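PDB 6IL9: fructuronate-tagaturonate epimerase UxaE from Cohnella laeviribosi in complex with 1 glycerol from Cohnella laeviribosi, which catalyses the interconversion of fructuronate and tagaturonate by epimerisation, probably with the help of the zinc ion bound in its TIM barrel. Local coordinates for residues Ala403-Thr408 with Ile440-Leu445; Phe223-His228 with His329-Asp334. One frame throughout, in Å; residues are numbered along the deposited sequence.

Interaction 1. Residues Ala403-Thr408 with Ile440-Leu445; sequences AYYHVT and ITYGLL
Near the zinc site of the TIM barrel, the loop that follows helix 384-402 packs against Ile440 and Tyr442, where the chain enters helix 442-446, and Tyr405 and Val407 carry the loop's side of the contact. Its one hydrogen bond joins two phenols: Tyr405 OH lies 2.7 Å from Tyr442 OH, and either could donate. Each oxygen sits at the edge of the other ring, near its plane; the side chains cross at about a right angle and the rings meet at their edges. Carbon contact supports the bond, since Tyr405 CE2 comes to 3.8 Å from Tyr442 CE1 in the plane of the Tyr442 ring. Tyr442 reaches this place with its CG between its own backbone N and carbonyl carbon (chi1 68°), which carries the phenol out from the first turn of the helix. Nearer the backbone, Ile440 runs alongside Tyr405 in the opposite direction, and its CG1 approaches Tyr405 CB at 3.4 Å. The far end of the isoleucine chain, CD1, meets Val407 CG1 at 4.1 Å. Beyond the pair, Arg99 makes a cation-pi contact with Tyr442 and also touches Tyr405. With the Tyr405 side chain about 7 Å from a bound glycerol and about 9 Å from the zinc ion, the contact lies near the zinc- and glycerol-binding region of a TIM-barrel enzyme, without touching the metal.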
loop_
_atom_site.group_PDB
_atom_site.type_symbol
_atom_site.label_atom_id
_atom_site.label_comp_id
_atom_site.label_asym_id
_atom_site.label_seq_id
_atom_site.Cartn_x
_atom_site.Cartn_y
_atom_site.Cartn_z
ATOM N N ALA A 403 -2.230 8.070 -18.413
ATOM C CA ALA A 403 -0.922 8.707 -18.337
ATOM C C ALA A 403 -0.192 8.382 -17.037
ATOM O O ALA A 403 1.039 8.476 -16.996
ATOM C CB ALA A 403 -1.074 10.223 -18.496
ATOM N N TYR A 404 -0.918 7.982 -15.985
ATOM C CA TYR A 404 -0.351 7.717 -14.665
ATOM C C TYR A 404 -0.199 6.239 -14.345
ATOM O O TYR A 404 0.613 5.885 -13.481
ATOM C CB TYR A 404 -1.234 8.329 -13.575
ATOM C CG TYR A 404 -1.222 9.831 -13.539
ATOM C CD1 TYR A 404 -0.146 10.519 -12.996
ATOM C CD2 TYR A 404 -2.286 10.561 -14.031
ATOM C CE1 TYR A 404 -0.127 11.898 -12.954
ATOM C CE2 TYR A 404 -2.278 11.940 -13.994
ATOM C CZ TYR A 404 -1.195 12.603 -13.453
ATOM O OH TYR A 404 -1.178 13.978 -13.410
ATOM N N TYR A 405 -0.990 5.378 -14.974
ATOM C CA TYR A 405 -0.943 3.948 -14.715
ATOM C C TYR A 405 -0.912 3.234 -16.052
ATOM O O TYR A 405 -1.700 3.565 -16.944
ATOM C CB TYR A 405 -2.152 3.506 -13.892
ATOM C CG TYR A 405 -2.166 4.135 -12.518
ATOM C CD1 TYR A 405 -1.507 3.527 -11.461
ATOM C CD2 TYR A 405 -2.798 5.343 -12.289
ATOM C CE1 TYR A 405 -1.493 4.094 -10.206
ATOM C CE2 TYR A 405 -2.795 5.924 -11.026
ATOM C CZ TYR A 405 -2.129 5.293 -9.992
ATOM O OH TYR A 405 -2.098 5.838 -8.723
ATOM N N HIS A 406 0.001 2.277 -16.198
ATOM C CA HIS A 406 0.125 1.541 -17.455
ATOM C C HIS A 406 -0.855 0.378 -17.449
ATOM O O HIS A 406 -0.714 -0.556 -16.652
ATOM C CB HIS A 406 1.545 1.030 -17.670
ATOM C CG HIS A 406 1.680 0.184 -18.899
ATOM N ND1 HIS A 406 1.796 0.726 -20.162
ATOM C CD2 HIS A 406 1.667 -1.160 -19.066
ATOM C CE1 HIS A 406 1.875 -0.249 -21.052
ATOM N NE2 HIS A 406 1.801 -1.404 -20.413
ATOM N N VAL A 407 -1.851 0.433 -18.335
ATOM C CA VAL A 407 -2.841 -0.629 -18.468
ATOM C C VAL A 407 -3.070 -0.908 -19.949
ATOM O O VAL A 407 -2.820 -0.064 -20.811
ATOM C CB VAL A 407 -4.178 -0.261 -17.779
ATOM C CG1 VAL A 407 -3.984 -0.145 -16.255
ATOM C CG2 VAL A 407 -4.742 1.052 -18.358
ATOM N N THR A 408 -3.549 -2.117 -20.252
ATOM C CA THR A 408 -3.905 -2.464 -21.625
ATOM C C THR A 408 -5.412 -2.643 -21.779
ATOM O O THR A 408 -5.878 -3.450 -22.586
ATOM C CB THR A 408 -3.160 -3.721 -22.081
ATOM O OG1 THR A 408 -3.357 -4.780 -21.135
ATOM C CG2 THR A 408 -1.662 -3.435 -22.225
ATOM N N ILE A 440 -8.200 3.154 -12.050
ATOM C CA ILE A 440 -7.180 4.138 -12.368
ATOM C C ILE A 440 -7.731 5.562 -12.372
ATOM O O ILE A 440 -6.949 6.519 -12.256
ATOM C CB ILE A 440 -6.580 3.685 -13.715
ATOM C CG1 ILE A 440 -5.446 2.687 -13.509
ATOM C CG2 ILE A 440 -6.141 4.794 -14.578
ATOM C CD1 ILE A 440 -5.826 1.406 -12.911
ATOM N N THR A 441 -9.052 5.722 -12.434
ATOM C CA THR A 441 -9.701 7.026 -12.481
ATOM C C THR A 441 -10.127 7.519 -11.100
ATOM O O THR A 441 -10.893 8.479 -11.015
ATOM C CB THR A 441 -10.915 6.995 -13.423
ATOM O OG1 THR A 441 -11.803 5.921 -13.072
ATOM C CG2 THR A 441 -10.474 6.844 -14.903
ATOM N N TYR A 442 -9.629 6.902 -10.022
ATOM C CA TYR A 442 -10.038 7.308 -8.671
ATOM C C TYR A 442 -9.776 8.788 -8.423
ATOM O O TYR A 442 -10.612 9.482 -7.821
ATOM C CB TYR A 442 -9.309 6.468 -7.619
ATOM C CG TYR A 442 -7.813 6.733 -7.552
ATOM C CD1 TYR A 442 -6.946 6.214 -8.504
ATOM C CD2 TYR A 442 -7.272 7.530 -6.546
ATOM C CE1 TYR A 442 -5.580 6.468 -8.448
ATOM C CE2 TYR A 442 -5.911 7.788 -6.483
ATOM C CZ TYR A 442 -5.072 7.260 -7.439
ATOM O OH TYR A 442 -3.724 7.512 -7.365
ATOM N N GLY A 443 -8.616 9.286 -8.855
ATOM C CA GLY A 443 -8.270 10.675 -8.580
ATOM C C GLY A 443 -9.149 11.638 -9.355
ATOM O O GLY A 443 -9.675 12.607 -8.796
ATOM N N LEU A 444 -9.343 11.366 -10.650
ATOM C CA LEU A 444 -10.232 12.187 -11.472
ATOM C C LEU A 444 -11.654 12.201 -10.929
ATOM O O LEU A 444 -12.351 13.216 -11.025
ATOM C CB LEU A 444 -10.260 11.660 -12.904
ATOM C CG LEU A 444 -8.989 11.691 -13.725
ATOM C CD1 LEU A 444 -9.199 10.796 -14.929
ATOM C CD2 LEU A 444 -8.691 13.124 -14.135
ATOM N N LEU A 445 -12.132 11.060 -10.431
ATOM C CA LEU A 445 -13.497 10.989 -9.920
ATOM C C LEU A 445 -13.623 11.713 -8.586
ATOM O O LEU A 445 -14.572 12.479 -8.367
ATOM C CB LEU A 445 -13.920 9.527 -9.766
ATOM C CG LEU A 445 -14.193 8.777 -11.070
ATOM C CD1 LEU A 445 -14.177 7.261 -10.848
ATOM C CD2 LEU A 445 -15.536 9.201 -11.652
#

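Interaction 2. Residues Phe223-His228 with His329-Asp334; sequences FQVGPH and HAAIAD
Val225 lays its CG1 methyl over the backbone of helix 319-336 at Ala331, where it comes to 3.4 Å from the carbonyl O of Ala331. The same methyl also reaches Ala331 CB at 3.9 Å and Ile332 CG1 at 4.1 Å, so a single branch of the valine meets two successive residues of the helix. The first torsion accounts for this: CG1 stands opposite the backbone N (chi1 -170°), while CG2 is turned opposite the carbonyl carbon. From the other end of the turn comes His228, whose ring carbon CD2 approaches Ala331 CB at 3.7 Å along an oblique line. Ala331 CB therefore lies within reach of both Val225 and His228, and its short side chain is consistent with the close approach of turn and helix, Val225 CA to Ala331 CA being 6.2 Å.

Val225 and His228 are the first and fourth residues of a type II' beta turn, which links strands 221-225 and 228-232 into a two-stranded antiparallel hairpin. They form a hydrogen-bonded pair, with Val225 N giving to His228 O at 2.8 Å and His228 N returning to Val225 O at 3.1 Å. Gly226, with its positive phi of 58°, and Pro227 fill the two inner positions of the turn. Pro227 CG sits 3.7 Å above one face of the His228 ring, offset toward its rim. No hydrogen bond crosses from hairpin to helix, and the contact rests on van der Waals packing, mostly of carbon atoms. Phe285 of helix 281-293 touches both Val225 and Ile332, and Ile230 of the second hairpin strand also meets these two residues. On its barrel side, the helix sets Ala330 and Ala333 against Leu340 of strand 339-342.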
loop_
_atom_site.group_PDB
_atom_site.type_symbol
_atom_site.label_atom_id
_atom_site.label_comp_id
_atom_site.label_asym_id
_atom_site.label_seq_id
_atom_site.Cartn_x
_atom_site.Cartn_y
_atom_site.Cartn_z
ATOM N N PHE A 223 27.641 -18.894 -8.104
ATOM C CA PHE A 223 27.183 -18.797 -6.728
ATOM C C PHE A 223 26.077 -19.814 -6.496
ATOM O O PHE A 223 25.171 -19.948 -7.321
ATOM C CB PHE A 223 26.690 -17.383 -6.421
ATOM C CG PHE A 223 27.744 -16.338 -6.606
ATOM C CD1 PHE A 223 27.976 -15.792 -7.856
ATOM C CD2 PHE A 223 28.516 -15.924 -5.534
ATOM C CE1 PHE A 223 28.964 -14.836 -8.039
ATOM C CE2 PHE A 223 29.508 -14.961 -5.707
ATOM C CZ PHE A 223 29.726 -14.421 -6.961
ATOM N N GLN A 224 26.167 -20.532 -5.384
ATOM C CA GLN A 224 25.192 -21.560 -5.037
ATOM C C GLN A 224 24.178 -20.901 -4.113
ATOM O O GLN A 224 24.482 -20.587 -2.959
ATOM C CB GLN A 224 25.868 -22.764 -4.389
ATOM C CG GLN A 224 27.063 -23.307 -5.168
ATOM C CD GLN A 224 26.672 -23.991 -6.472
ATOM O OE1 GLN A 224 25.535 -24.436 -6.644
ATOM N NE2 GLN A 224 27.618 -24.063 -7.403
ATOM N N VAL A 225 22.978 -20.664 -4.638
ATOM C CA VAL A 225 21.893 -20.082 -3.859
ATOM C C VAL A 225 20.873 -21.185 -3.624
ATOM O O VAL A 225 19.926 -21.352 -4.401
ATOM C CB VAL A 225 21.284 -18.866 -4.581
ATOM C CG1 VAL A 225 20.323 -18.124 -3.678
ATOM C CG2 VAL A 225 22.398 -17.934 -5.048
ATOM N N GLY A 226 21.079 -21.969 -2.569
ATOM C CA GLY A 226 20.349 -23.203 -2.411
ATOM C C GLY A 226 20.578 -24.101 -3.609
ATOM O O GLY A 226 21.711 -24.273 -4.078
ATOM N N PRO A 227 19.499 -24.674 -4.150
ATOM C CA PRO A 227 19.631 -25.576 -5.301
ATOM C C PRO A 227 19.871 -24.864 -6.618
ATOM O O PRO A 227 19.929 -25.525 -7.661
ATOM C CB PRO A 227 18.280 -26.308 -5.310
ATOM C CG PRO A 227 17.326 -25.310 -4.740
ATOM C CD PRO A 227 18.096 -24.505 -3.729
ATOM N N HIS A 228 20.023 -23.545 -6.604
ATOM C CA HIS A 228 20.142 -22.753 -7.815
ATOM C C HIS A 228 21.574 -22.274 -7.986
ATOM O O HIS A 228 22.168 -21.733 -7.051
ATOM C CB HIS A 228 19.181 -21.563 -7.767
ATOM C CG HIS A 228 17.772 -21.965 -7.478
ATOM N ND1 HIS A 228 16.978 -22.594 -8.411
ATOM C CD2 HIS A 228 17.029 -21.876 -6.350
ATOM C CE1 HIS A 228 15.797 -22.848 -7.880
ATOM N NE2 HIS A 228 15.803 -22.429 -6.628
ATOM N N HIS A 329 14.201 -16.101 -7.264
ATOM C CA HIS A 329 14.020 -14.844 -6.537
ATOM C C HIS A 329 13.849 -15.103 -5.049
ATOM O O HIS A 329 14.445 -14.414 -4.214
ATOM C CB HIS A 329 12.788 -14.090 -7.045
ATOM C CG HIS A 329 12.971 -13.411 -8.365
ATOM N ND1 HIS A 329 14.033 -12.577 -8.634
ATOM C CD2 HIS A 329 12.196 -13.406 -9.475
ATOM C CE1 HIS A 329 13.918 -12.106 -9.865
ATOM N NE2 HIS A 329 12.814 -12.595 -10.397
ATOM N N ALA A 330 13.022 -16.098 -4.702
ATOM C CA ALA A 330 12.769 -16.404 -3.294
ATOM C C ALA A 330 14.013 -16.955 -2.617
ATOM O O ALA A 330 14.252 -16.689 -1.432
ATOM C CB ALA A 330 11.627 -17.413 -3.162
ATOM N N ALA A 331 14.807 -17.744 -3.347
ATOM C CA ALA A 331 16.041 -18.285 -2.785
ATOM C C ALA A 331 17.055 -17.178 -2.520
ATOM O O ALA A 331 17.793 -17.227 -1.525
ATOM C CB ALA A 331 16.628 -19.341 -3.729
ATOM N N ILE A 332 17.115 -16.187 -3.411
ATOM C CA ILE A 332 18.013 -15.050 -3.211
ATOM C C ILE A 332 17.616 -14.269 -1.969
ATOM O O ILE A 332 18.463 -13.903 -1.145
ATOM C CB ILE A 332 18.018 -14.149 -4.457
ATOM C CG1 ILE A 332 18.626 -14.900 -5.637
ATOM C CG2 ILE A 332 18.770 -12.830 -4.162
ATOM C CD1 ILE A 332 18.243 -14.281 -6.985
ATOM N N ALA A 333 16.320 -13.982 -1.825
ATOM C CA ALA A 333 15.837 -13.309 -0.623
ATOM C C ALA A 333 16.210 -14.083 0.640
ATOM O O ALA A 333 16.623 -13.488 1.639
ATOM C CB ALA A 333 14.326 -13.121 -0.697
ATOM N N ASP A 334 16.058 -15.404 0.613
ATOM C CA ASP A 334 16.381 -16.214 1.787
ATOM C C ASP A 334 17.873 -16.152 2.086
ATOM O O ASP A 334 18.282 -16.064 3.249
ATOM C CB ASP A 334 15.946 -17.668 1.565
ATOM C CG ASP A 334 14.428 -17.871 1.692
ATOM O OD1 ASP A 334 13.721 -16.970 2.195
ATOM O OD2 ASP A 334 13.937 -18.946 1.281
#

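In the fold
Both contacts are partly buried, yet they lie in different regions: their centres are 36 Å apart, and they share no helix or strand. Interaction 1 sits nearer the centre of the chain, about 16 Å from it, against about 27 Å for interaction 2. It binds a loop to the residues leading into a short helix, all after the last barrel strand, 363-367, and mixes a hydroxyl pair with aliphatic packing near the zinc site. Interaction 2, toward the periphery, seats a hairpin on one of the barrel's own helices by van der Waals packing; no hydrogen bond crosses between its two segments. Along the chain the two follow in series, interaction 2 closing before interaction 1 opens.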